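Local coordinates for hypothetical protein PH0156 (Pyrococcus horikoshii, PDB 2P62) that is of unknown function but belongs to a family of the Toprim-like clan and pairs with a second copy of itself, at residues A[144-149]-A[171-176]; A[163-168]-A[194-199]. One frame throughout, in Å; residues are numbered along the deposited sequence.

Interaction 1 of 2, residues A[144-149]-A[171-176]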
ATOM      1  N   PRO A 144      -7.186  11.534  25.507  1.00 45.61           N
ATOM      2  CA  PRO A 144      -6.722  12.922  25.644  1.00 45.36           C
ATOM      3  C   PRO A 144      -5.736  13.420  24.592  1.00 44.92           C
ATOM      4  O   PRO A 144      -5.626  14.627  24.353  1.00 45.49           O
ATOM      5  CB  PRO A 144      -6.140  12.960  27.059  1.00 45.45           C
ATOM      6  CG  PRO A 144      -5.686  11.542  27.288  1.00 47.03           C
ATOM      7  CD  PRO A 144      -6.819  10.734  26.689  1.00 46.23           C
ATOM      8  N   PHE A 145      -5.032  12.501  23.945  1.00 43.14           N
ATOM      9  CA  PHE A 145      -4.057  12.905  22.943  1.00 42.05           C
ATOM     10  C   PHE A 145      -4.467  12.623  21.502  1.00 40.46           C
ATOM     11  O   PHE A 145      -3.661  12.773  20.582  1.00 39.43           O
ATOM     12  CB  PHE A 145      -2.712  12.253  23.264  1.00 41.53           C
ATOM     13  CG  PHE A 145      -2.098  12.763  24.534  1.00 43.38           C
ATOM     14  CD1 PHE A 145      -1.679  14.087  24.627  1.00 44.14           C
ATOM     15  CD2 PHE A 145      -1.985  11.945  25.654  1.00 45.78           C
ATOM     16  CE1 PHE A 145      -1.159  14.593  25.817  1.00 44.83           C
ATOM     17  CE2 PHE A 145      -1.466  12.441  26.853  1.00 45.63           C
ATOM     18  CZ  PHE A 145      -1.053  13.771  26.931  1.00 44.79           C
ATOM     19  N   VAL A 146      -5.728  12.250  21.305  1.00 38.67           N
ATOM     20  CA  VAL A 146      -6.233  11.948  19.970  1.00 36.50           C
ATOM     21  C   VAL A 146      -7.424  12.825  19.582  1.00 35.63           C
ATOM     22  O   VAL A 146      -8.401  12.918  20.317  1.00 35.00           O
ATOM     23  CB  VAL A 146      -6.651  10.462  19.863  1.00 36.59           C
ATOM     24  CG1 VAL A 146      -7.061  10.141  18.432  1.00 34.63           C
ATOM     25  CG2 VAL A 146      -5.502   9.558  20.310  1.00 34.25           C
ATOM     26  N   LYS A 147      -7.334  13.461  18.417  1.00 36.36           N
ATOM     27  CA  LYS A 147      -8.410  14.312  17.930  1.00 36.51           C
ATOM     28  C   LYS A 147      -9.646  13.480  17.649  1.00 37.44           C
ATOM     29  O   LYS A 147      -9.558  12.309  17.277  1.00 38.02           O
ATOM     30  CB  LYS A 147      -7.987  15.052  16.661  1.00 35.26           C
ATOM     31  CG  LYS A 147      -6.961  16.129  16.898  1.00 36.53           C
ATOM     32  CD  LYS A 147      -6.624  16.864  15.614  1.00 37.38           C
ATOM     33  CE  LYS A 147      -5.626  17.987  15.871  1.00 36.88           C
ATOM     34  NZ  LYS A 147      -5.291  18.732  14.622  1.00 38.85           N
ATOM     35  N   GLU A 148     -10.808  14.096  17.818  1.00 38.83           N
ATOM     36  CA  GLU A 148     -12.069  13.404  17.609  1.00 39.24           C
ATOM     37  C   GLU A 148     -12.494  13.494  16.136  1.00 39.58           C
ATOM     38  O   GLU A 148     -13.423  14.221  15.794  1.00 40.83           O
ATOM     39  CB  GLU A 148     -13.117  14.029  18.533  1.00 38.35           C
ATOM     40  CG  GLU A 148     -14.088  13.051  19.152  1.00 41.14           C
ATOM     41  CD  GLU A 148     -13.417  12.009  20.032  1.00 41.13           C
ATOM     42  OE1 GLU A 148     -12.706  12.387  20.986  1.00 41.78           O
ATOM     43  OE2 GLU A 148     -13.606  10.803  19.770  1.00 40.41           O
ATOM     44  N   LYS A 149     -11.800  12.768  15.262  1.00 37.70           N
ATOM     45  CA  LYS A 149     -12.141  12.784  13.841  1.00 36.53           C
ATOM     46  C   LYS A 149     -12.900  11.503  13.504  1.00 35.26           C
ATOM     47  O   LYS A 149     -12.358  10.402  13.593  1.00 34.60           O
ATOM     48  CB  LYS A 149     -10.873  12.918  12.994  1.00 37.65           C
ATOM     49  CG  LYS A 149      -9.982  14.079  13.440  1.00 40.60           C
ATOM     50  CD  LYS A 149      -8.778  14.295  12.519  1.00 44.04           C
ATOM     51  CE  LYS A 149      -9.206  14.782  11.139  1.00 45.87           C
ATOM     52  NZ  LYS A 149      -8.032  15.128  10.296  1.00 47.93           N
ATOM     53  N   GLY A 171       2.012   6.574  26.907  1.00 46.59           N
ATOM     54  CA  GLY A 171       3.248   7.287  27.175  1.00 42.76           C
ATOM     55  C   GLY A 171       3.848   7.687  25.836  1.00 41.04           C
ATOM     56  O   GLY A 171       4.452   8.753  25.699  1.00 41.07           O
ATOM     57  N   SER A 172       3.684   6.822  24.840  1.00 38.60           N
ATOM     58  CA  SER A 172       4.175   7.116  23.504  1.00 36.86           C
ATOM     59  C   SER A 172       3.283   8.188  22.880  1.00 36.18           C
ATOM     60  O   SER A 172       3.777   9.120  22.246  1.00 36.06           O
ATOM     61  CB  SER A 172       4.155   5.865  22.627  1.00 36.07           C
ATOM     62  OG  SER A 172       5.051   4.882  23.106  1.00 35.21           O
ATOM     63  N   MET A 173       1.970   8.063  23.074  1.00 36.04           N
ATOM     64  CA  MET A 173       1.015   9.031  22.525  1.00 36.47           C
ATOM     65  C   MET A 173       1.312  10.427  23.057  1.00 35.43           C
ATOM     66  O   MET A 173       1.239  11.412  22.318  1.00 35.16           O
ATOM     67  CB  MET A 173      -0.433   8.639  22.875  1.00 36.68           C
ATOM     68  CG  MET A 173      -1.042   7.534  22.005  1.00 37.47           C
ATOM     69  SD  MET A 173      -2.823   7.210  22.313  1.00 34.42           S
ATOM     70  CE  MET A 173      -2.698   5.764  23.337  1.00 34.05           C
ATOM     71  N   ARG A 174       1.647  10.496  24.345  1.00 35.00           N
ATOM     72  CA  ARG A 174       1.977  11.757  25.004  1.00 36.33           C
ATOM     73  C   ARG A 174       3.211  12.351  24.342  1.00 34.62           C
ATOM     74  O   ARG A 174       3.236  13.527  23.983  1.00 34.66           O
ATOM     75  CB  ARG A 174       2.266  11.528  26.494  1.00 38.55           C
ATOM     76  CG  ARG A 174       2.584  12.802  27.279  1.00 41.46           C
ATOM     77  CD  ARG A 174       3.079  12.473  28.684  1.00 46.86           C
ATOM     78  NE  ARG A 174       2.028  11.853  29.483  1.00 51.08           N
ATOM     79  CZ  ARG A 174       0.936  12.495  29.895  1.00 55.09           C
ATOM     80  NH1 ARG A 174       0.763  13.778  29.586  1.00 54.72           N
ATOM     81  NH2 ARG A 174       0.006  11.851  30.597  1.00 54.34           N
ATOM     82  N   ALA A 175       4.238  11.523  24.194  1.00 34.09           N
ATOM     83  CA  ALA A 175       5.473  11.960  23.572  1.00 34.52           C
ATOM     84  C   ALA A 175       5.232  12.353  22.110  1.00 35.13           C
ATOM     85  O   ALA A 175       5.707  13.402  21.672  1.00 34.64           O
ATOM     86  CB  ALA A 175       6.528  10.863  23.662  1.00 33.21           C
ATOM     87  N   LEU A 176       4.492  11.535  21.357  1.00 34.77           N
ATOM     88  CA  LEU A 176       4.240  11.871  19.957  1.00 36.69           C
ATOM     89  C   LEU A 176       3.551  13.226  19.856  1.00 37.37           C
ATOM     90  O   LEU A 176       3.889  14.045  18.997  1.00 39.14           O
ATOM     91  CB  LEU A 176       3.374  10.813  19.253  1.00 36.77           C
ATOM     92  CG  LEU A 176       3.953   9.578  18.532  1.00 37.37           C
ATOM     93  CD1 LEU A 176       5.197   9.955  17.721  1.00 35.60           C
ATOM     94  CD2 LEU A 176       4.288   8.498  19.528  1.00 37.02           C
TER
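Phe145 and Arg174 meet by two flat groups set nearly at right angles, ring and guanidinium planes 83° apart. One face of the ring receives the backbone of Arg174: CA sits 3.9 Å from the centroid of the Phe145 ring and only 9° off its normal, a well-centred CH-pi contact. The Arg174 chain, its CG anti to the backbone N (chi1 -178°), runs out past the rim of the ring and then bends at chi3. This brings the guanidinium round so that Phe145 CE2 and CZ lie against one of its faces, NH1 of Arg174 being 3.2 Å from CZ of Phe145. Apolar packing continues inward, with Phe145 CB 4.3 Å from Met173 CB and the buried Val146 placing CG2 4.1 Å from Met173 SD. No hydrogen bond crosses between the two segments. An alanine at Phe145 would leave the face of the helix at Arg174 without its aromatic cover and is likely to let the guanidinium swing more freely. The loop 144-149 follows strand 129-136 and meets the first turns of helix 171-180 through Phe145 and Val146, then runs away from it. Val146 and Met173 both reach on to helix 186-196, at Val189 and Ile192, and the backbone of Phe145 is hydrogen-bonded to Leu184. On helix 171-180 itself, Ser172 hydrogen-bonds to Asp179 of the second subunit.

Interaction 2 of 2, residues A[163-168]-A[194-199]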
ATOM      1  N   ASP A 163      -8.675  -3.517  22.997  1.00 37.07           N
ATOM      2  CA  ASP A 163      -7.644  -4.548  22.998  1.00 36.33           C
ATOM      3  C   ASP A 163      -6.539  -4.203  24.006  1.00 37.24           C
ATOM      4  O   ASP A 163      -5.604  -4.977  24.204  1.00 37.16           O
ATOM      5  CB  ASP A 163      -7.061  -4.669  21.587  1.00 36.01           C
ATOM      6  CG  ASP A 163      -6.335  -5.982  21.353  1.00 34.19           C
ATOM      7  OD1 ASP A 163      -5.641  -6.081  20.332  1.00 33.82           O
ATOM      8  OD2 ASP A 163      -6.456  -6.917  22.166  1.00 37.90           O
ATOM      9  N   GLY A 164      -6.650  -3.035  24.634  1.00 37.85           N
ATOM     10  CA  GLY A 164      -5.654  -2.620  25.608  1.00 38.39           C
ATOM     11  C   GLY A 164      -4.356  -2.076  25.027  1.00 39.78           C
ATOM     12  O   GLY A 164      -3.409  -1.795  25.769  1.00 39.57           O
ATOM     13  N   ILE A 165      -4.305  -1.919  23.705  1.00 39.95           N
ATOM     14  CA  ILE A 165      -3.105  -1.415  23.033  1.00 40.24           C
ATOM     15  C   ILE A 165      -2.796   0.040  23.405  1.00 39.66           C
ATOM     16  O   ILE A 165      -1.677   0.356  23.813  1.00 39.38           O
ATOM     17  CB  ILE A 165      -3.231  -1.483  21.476  1.00 41.04           C
ATOM     18  CG1 ILE A 165      -3.555  -2.911  21.009  1.00 41.07           C
ATOM     19  CG2 ILE A 165      -1.937  -1.001  20.834  1.00 38.54           C
ATOM     20  CD1 ILE A 165      -2.468  -3.928  21.269  1.00 44.66           C
ATOM     21  N   LEU A 166      -3.783   0.922  23.259  1.00 38.88           N
ATOM     22  CA  LEU A 166      -3.587   2.342  23.549  1.00 37.56           C
ATOM     23  C   LEU A 166      -3.208   2.593  25.000  1.00 39.24           C
ATOM     24  O   LEU A 166      -2.649   3.637  25.337  1.00 39.05           O
ATOM     25  CB  LEU A 166      -4.849   3.133  23.197  1.00 35.11           C
ATOM     26  CG  LEU A 166      -5.352   2.996  21.758  1.00 33.21           C
ATOM     27  CD1 LEU A 166      -6.445   4.036  21.487  1.00 30.85           C
ATOM     28  CD2 LEU A 166      -4.186   3.175  20.800  1.00 28.86           C
ATOM     29  N   GLU A 167      -3.532   1.627  25.849  1.00 40.58           N
ATOM     30  CA  GLU A 167      -3.222   1.686  27.267  1.00 42.55           C
ATOM     31  C   GLU A 167      -1.746   1.325  27.425  1.00 43.61           C
ATOM     32  O   GLU A 167      -0.985   2.045  28.070  1.00 42.93           O
ATOM     33  CB  GLU A 167      -4.096   0.685  28.022  1.00 45.75           C
ATOM     34  CG  GLU A 167      -3.743   0.519  29.486  1.00 51.09           C
ATOM     35  CD  GLU A 167      -3.638   1.850  30.202  1.00 57.06           C
ATOM     36  OE1 GLU A 167      -4.562   2.687  30.041  1.00 59.34           O
ATOM     37  OE2 GLU A 167      -2.634   2.059  30.927  1.00 57.68           O
ATOM     38  N   LYS A 168      -1.354   0.203  26.821  1.00 43.88           N
ATOM     39  CA  LYS A 168       0.025  -0.268  26.865  1.00 43.38           C
ATOM     40  C   LYS A 168       0.962   0.838  26.405  1.00 44.69           C
ATOM     41  O   LYS A 168       2.148   0.850  26.734  1.00 46.59           O
ATOM     42  CB  LYS A 168       0.198  -1.485  25.956  1.00 43.94           C
ATOM     43  CG  LYS A 168       1.621  -2.017  25.882  1.00 44.28           C
ATOM     44  CD  LYS A 168       1.694  -3.265  25.006  1.00 45.86           C
ATOM     45  CE  LYS A 168       3.114  -3.817  24.921  1.00 46.41           C
ATOM     46  NZ  LYS A 168       3.178  -5.039  24.073  1.00 47.38           N
ATOM     47  N   SER A 194       1.007   0.019  14.160  1.00 30.95           N
ATOM     48  CA  SER A 194       1.936  -0.758  13.339  1.00 31.80           C
ATOM     49  C   SER A 194       3.161  -1.145  14.168  1.00 32.54           C
ATOM     50  O   SER A 194       3.691  -2.255  14.058  1.00 31.11           O
ATOM     51  CB  SER A 194       2.400   0.047  12.120  1.00 31.94           C
ATOM     52  OG  SER A 194       1.340   0.342  11.239  1.00 32.09           O
ATOM     53  N   ILE A 195       3.609  -0.205  14.989  1.00 31.87           N
ATOM     54  CA  ILE A 195       4.761  -0.416  15.847  1.00 31.78           C
ATOM     55  C   ILE A 195       4.411  -1.372  16.979  1.00 33.18           C
ATOM     56  O   ILE A 195       5.182  -2.278  17.300  1.00 34.83           O
ATOM     57  CB  ILE A 195       5.231   0.915  16.439  1.00 30.42           C
ATOM     58  CG1 ILE A 195       5.660   1.849  15.303  1.00 27.04           C
ATOM     59  CG2 ILE A 195       6.333   0.672  17.454  1.00 29.11           C
ATOM     60  CD1 ILE A 195       5.979   3.271  15.747  1.00 26.24           C
ATOM     61  N   ALA A 196       3.238  -1.177  17.575  1.00 32.63           N
ATOM     62  CA  ALA A 196       2.802  -2.026  18.677  1.00 30.41           C
ATOM     63  C   ALA A 196       2.598  -3.470  18.251  1.00 30.51           C
ATOM     64  O   ALA A 196       2.682  -4.374  19.077  1.00 31.94           O
ATOM     65  CB  ALA A 196       1.516  -1.479  19.286  1.00 26.69           C
ATOM     66  N   ASN A 197       2.322  -3.696  16.971  1.00 31.23           N
ATOM     67  CA  ASN A 197       2.113  -5.063  16.496  1.00 31.27           C
ATOM     68  C   ASN A 197       3.287  -5.532  15.653  1.00 31.57           C
ATOM     69  O   ASN A 197       3.247  -6.610  15.059  1.00 32.05           O
ATOM     70  CB  ASN A 197       0.828  -5.166  15.673  1.00 31.33           C
ATOM     71  CG  ASN A 197      -0.411  -4.839  16.482  1.00 33.11           C
ATOM     72  OD1 ASN A 197      -1.532  -4.969  15.997  1.00 34.66           O
ATOM     73  ND2 ASN A 197      -0.214  -4.405  17.723  1.00 33.08           N
ATOM     74  N   ASP A 198       4.338  -4.722  15.621  1.00 33.03           N
ATOM     75  CA  ASP A 198       5.530  -5.036  14.843  1.00 34.03           C
ATOM     76  C   ASP A 198       5.138  -5.386  13.405  1.00 32.13           C
ATOM     77  O   ASP A 198       5.538  -6.424  12.872  1.00 33.14           O
ATOM     78  CB  ASP A 198       6.289  -6.209  15.474  1.00 38.10           C
ATOM     79  CG  ASP A 198       7.728  -6.324  14.956  1.00 42.97           C
ATOM     80  OD1 ASP A 198       8.267  -7.455  14.923  1.00 46.04           O
ATOM     81  OD2 ASP A 198       8.323  -5.282  14.597  1.00 41.74           O
ATOM     82  N   TYR A 199       4.343  -4.514  12.787  1.00 29.26           N
ATOM     83  CA  TYR A 199       3.895  -4.709  11.411  1.00 25.98           C
ATOM     84  C   TYR A 199       5.005  -4.307  10.463  1.00 25.70           C
ATOM     85  O   TYR A 199       5.466  -3.172  10.497  1.00 22.68           O
ATOM     86  CB  TYR A 199       2.676  -3.850  11.113  1.00 25.43           C
ATOM     87  CG  TYR A 199       2.140  -4.044   9.717  1.00 24.31           C
ATOM     88  CD1 TYR A 199       1.669  -5.290   9.299  1.00 24.30           C
ATOM     89  CD2 TYR A 199       2.098  -2.986   8.812  1.00 21.30           C
ATOM     90  CE1 TYR A 199       1.167  -5.474   8.015  1.00 23.82           C
ATOM     91  CE2 TYR A 199       1.602  -3.161   7.531  1.00 21.56           C
ATOM     92  CZ  TYR A 199       1.138  -4.403   7.138  1.00 24.30           C
ATOM     93  OH  TYR A 199       0.642  -4.580   5.867  1.00 29.56           O
TER
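The carboxamide of Asn197 is the flat group in this contact, and it meets residues 163-168 through its nitrogen end: ND2 comes within 4.2 Å of Ile165 CD1, while no atom of that segment lies over either of its faces. The other branch of Ile165 makes the closer approach, CG2 standing 3.8 Å from Ala196 CB. With CG1 beside the backbone N (chi1 -56°) and chi2 at -65°, the isoleucine turns both branches to the end of helix 186-196, CG2 to the alanine methyl and CD1, less closely, to the amide nitrogen. The touching residues all sit at helix ends. Gly164, at phi 78°, closes helix 152-162 in a Schellman motif and is also the N-cap of helix 165-168, its O accepting Lys168 N at 3.1 Å. Helix 186-196 finishes in a Schellman motif too, with Tyr199 N bonded to Ser194 O at 2.7 Å and Asp198 at the C-prime position. Helix 204-218 lies beside both segments: Asp163 forms a salt bridge to Arg218 and a hydrogen bond to Tyr211, against which Asn197 also packs. Lys180 of the second subunit bonds to Ile195 O, where helix 186-196 runs out.

In the fold
Interactions 1 and 2 have centres 14 Å apart and lie on the same side of the chain's centre, in the helical part that follows strand 129-136, the last strand of the mixed sheet along the chain. Their segments alternate in sequence: 144-149, 163-168, 171-176, 194-199. Each contact therefore spans a segment of the other, and the two touch where Met173 packs against Leu166. Helices 165-168, 171-180 and 186-196 follow one another and tie them together, the last also backing interaction 1. Both reach the second subunit, so these helices both pack on one another and contribute to the interface with the second subunit.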